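Local coordinates for mandelate racemase / muconate lactonizing enzyme, C-terminal domain protein (Pseudovibrio sp. JE062, PDB 4JHM) that belongs to the mandelate racemase / muconate lactonizing enzyme group of the enolase superfamily, whose members join an N-terminal capping domain to a TIM-barrel-like domain, at residues A[267-272]-A[294-299]. Sequence-based numbering, arbitrary orientation.
Sequences SDVRQD and KNLEIQ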
loop_
_atom_site.group_PDB
_atom_site.type_symbol
_atom_site.label_atom_id
_atom_site.label_comp_id
_atom_site.label_asym_id
_atom_site.label_seq_id
_atom_site.Cartn_x
_atom_site.Cartn_y
_atom_site.Cartn_z
ATOM N N SER A 267 -17.490 3.304 10.789
ATOM C CA SER A 267 -17.589 2.314 11.868
ATOM C C SER A 267 -18.891 1.518 11.753
ATOM O O SER A 267 -19.056 0.472 12.383
ATOM C CB SER A 267 -17.547 3.007 13.222
ATOM O OG SER A 267 -16.470 3.916 13.291
ATOM N N ASP A 268 -19.822 2.031 10.958
ATOM C CA ASP A 268 -21.062 1.327 10.640
ATOM C C ASP A 268 -21.476 1.718 9.235
ATOM O O ASP A 268 -20.706 2.349 8.508
ATOM C CB ASP A 268 -22.170 1.678 11.639
ATOM C CG ASP A 268 -22.490 3.169 11.677
ATOM O OD1 ASP A 268 -22.393 3.848 10.629
ATOM O OD2 ASP A 268 -22.849 3.663 12.769
ATOM N N VAL A 269 -22.683 1.341 8.835
ATOM C CA VAL A 269 -23.241 1.876 7.604
ATOM C C VAL A 269 -24.644 2.356 7.899
ATOM O O VAL A 269 -25.368 1.744 8.681
ATOM C CB VAL A 269 -23.193 0.872 6.428
ATOM C CG1 VAL A 269 -22.773 -0.503 6.909
ATOM C CG2 VAL A 269 -24.522 0.826 5.683
ATOM N N ARG A 270 -25.008 3.477 7.294
ATOM C CA ARG A 270 -26.278 4.110 7.575
ATOM C C ARG A 270 -27.015 4.328 6.273
ATOM O O ARG A 270 -26.578 5.096 5.422
ATOM C CB ARG A 270 -26.061 5.434 8.297
ATOM C CG ARG A 270 -27.293 6.324 8.352
ATOM C CD ARG A 270 -26.984 7.607 9.101
ATOM N NE ARG A 270 -26.232 7.293 10.311
ATOM C CZ ARG A 270 -26.783 6.832 11.426
ATOM N NH1 ARG A 270 -28.095 6.654 11.491
ATOM N NH2 ARG A 270 -26.022 6.550 12.475
ATOM N N GLN A 271 -28.131 3.629 6.123
ATOM C CA GLN A 271 -28.937 3.724 4.929
ATOM C C GLN A 271 -30.383 3.851 5.331
ATOM O O GLN A 271 -30.754 3.550 6.462
ATOM C CB GLN A 271 -28.779 2.478 4.072
ATOM C CG GLN A 271 -27.385 2.273 3.519
ATOM C CD GLN A 271 -27.116 3.131 2.309
ATOM O OE1 GLN A 271 -26.982 4.347 2.418
ATOM N NE2 GLN A 271 -27.031 2.499 1.140
ATOM N N ASP A 272 -31.191 4.297 4.382
ATOM C CA ASP A 272 -32.621 4.407 4.558
ATOM C C ASP A 272 -33.233 3.647 3.396
ATOM O O ASP A 272 -32.847 3.845 2.243
ATOM C CB ASP A 272 -33.031 5.880 4.535
ATOM C CG ASP A 272 -34.484 6.094 4.900
ATOM O OD1 ASP A 272 -35.264 5.120 4.884
ATOM O OD2 ASP A 272 -34.845 7.250 5.200
ATOM N N LYS A 294 -19.745 -5.334 10.840
ATOM C CA LYS A 294 -20.266 -4.087 11.364
ATOM C C LYS A 294 -21.785 -4.020 11.253
ATOM O O LYS A 294 -22.407 -4.818 10.547
ATOM C CB LYS A 294 -19.641 -2.891 10.635
ATOM C CG LYS A 294 -18.132 -2.964 10.514
ATOM C CD LYS A 294 -17.472 -1.602 10.392
ATOM C CE LYS A 294 -16.054 -1.765 9.862
ATOM N NZ LYS A 294 -15.153 -0.626 10.181
ATOM N N ASN A 295 -22.368 -3.051 11.951
ATOM C CA ASN A 295 -23.808 -2.870 11.974
ATOM C C ASN A 295 -24.298 -1.878 10.930
ATOM O O ASN A 295 -23.526 -1.068 10.412
ATOM C CB ASN A 295 -24.237 -2.389 13.357
ATOM C CG ASN A 295 -24.024 -3.437 14.422
ATOM O OD1 ASN A 295 -23.850 -4.612 14.121
ATOM N ND2 ASN A 295 -24.047 -3.018 15.677
ATOM N N LEU A 296 -25.588 -1.957 10.624
ATOM C CA LEU A 296 -26.236 -0.994 9.761
ATOM C C LEU A 296 -27.280 -0.259 10.581
ATOM O O LEU A 296 -28.387 -0.752 10.762
ATOM C CB LEU A 296 -26.898 -1.691 8.568
ATOM C CG LEU A 296 -27.297 -0.769 7.405
ATOM C CD1 LEU A 296 -27.692 -1.567 6.174
ATOM C CD2 LEU A 296 -28.420 0.180 7.791
ATOM N N GLU A 297 -26.929 0.916 11.086
ATOM C CA GLU A 297 -27.860 1.710 11.878
ATOM C C GLU A 297 -28.810 2.453 10.951
ATOM O O GLU A 297 -28.412 3.394 10.270
ATOM C CB GLU A 297 -27.102 2.690 12.770
ATOM C CG GLU A 297 -26.142 2.008 13.731
ATOM C CD GLU A 297 -26.811 0.947 14.591
ATOM O OE1 GLU A 297 -27.983 1.144 14.973
ATOM O OE2 GLU A 297 -26.161 -0.079 14.899
ATOM N N ILE A 298 -30.066 2.020 10.930
ATOM C CA ILE A 298 -31.050 2.539 9.986
ATOM C C ILE A 298 -31.390 3.995 10.243
ATOM O O ILE A 298 -31.474 4.449 11.383
ATOM C CB ILE A 298 -32.378 1.739 10.024
ATOM C CG1 ILE A 298 -32.901 1.623 11.459
ATOM C CG2 ILE A 298 -32.193 0.358 9.411
ATOM C CD1 ILE A 298 -34.238 0.923 11.575
ATOM N N GLN A 299 -31.583 4.723 9.156
ATOM C CA GLN A 299 -32.150 6.044 9.226
ATOM C C GLN A 299 -33.651 5.888 9.042
ATOM O O GLN A 299 -34.156 5.919 7.920
ATOM C CB GLN A 299 -31.553 6.926 8.137
ATOM C CG GLN A 299 -32.276 8.240 7.943
ATOM C CD GLN A 299 -31.338 9.342 7.525
ATOM O OE1 GLN A 299 -31.489 9.931 6.455
ATOM N NE2 GLN A 299 -30.350 9.620 8.364
#
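Two neighbouring, roughly parallel staves of the barrel wall meet where V269 and L296 form a single beta bridge. V269 N donates to N295 O at 3.0 Å, in the carbonyl plane. Further along, Q299 N reaches Q271 O at 3.1 Å; that bond is nearly straight at the hydrogen, although the donor sits above the carbonyl plane. L296 CA lies 3.1 Å from V269 O, with its C-H directed at that oxygen. On the helix-facing side, V269 CG2 packs against L296 CG (3.6 Å). V269 reaches A289 and L296 reaches C285, both on helix 279-291, and L261 of helix 254-262 closes over V269.

Helix 279-291 links 267-272 to 294-299, the beta-alpha-beta crossover of a TIM-type barrel. S267 carries the wall on to I244, and L296 to N319, through backbone hydrogen bonds.

The other face, turned towards W220, is polar. R270 starts with CG anti to its amide nitrogen (chi1 167°) and then bends at chi3, which lays one face of the guanidinium over E297 O; NH1 lies 3.5 Å from that oxygen at a poor angle for bonding. NH2 instead bonds to S245 OG, which D268 OD1 also engages. D268 OD2 touches E297 CG at 3.8 Å, the two side chains crossing at about a right angle. The E297 carboxylate turns off to the backbone amides of N321 and F322. Where the segments begin, the K294 chain, extended beyond CG, sets CD 3.3 Å from S267 O, and NZ hydrogen-bonds to W266 O.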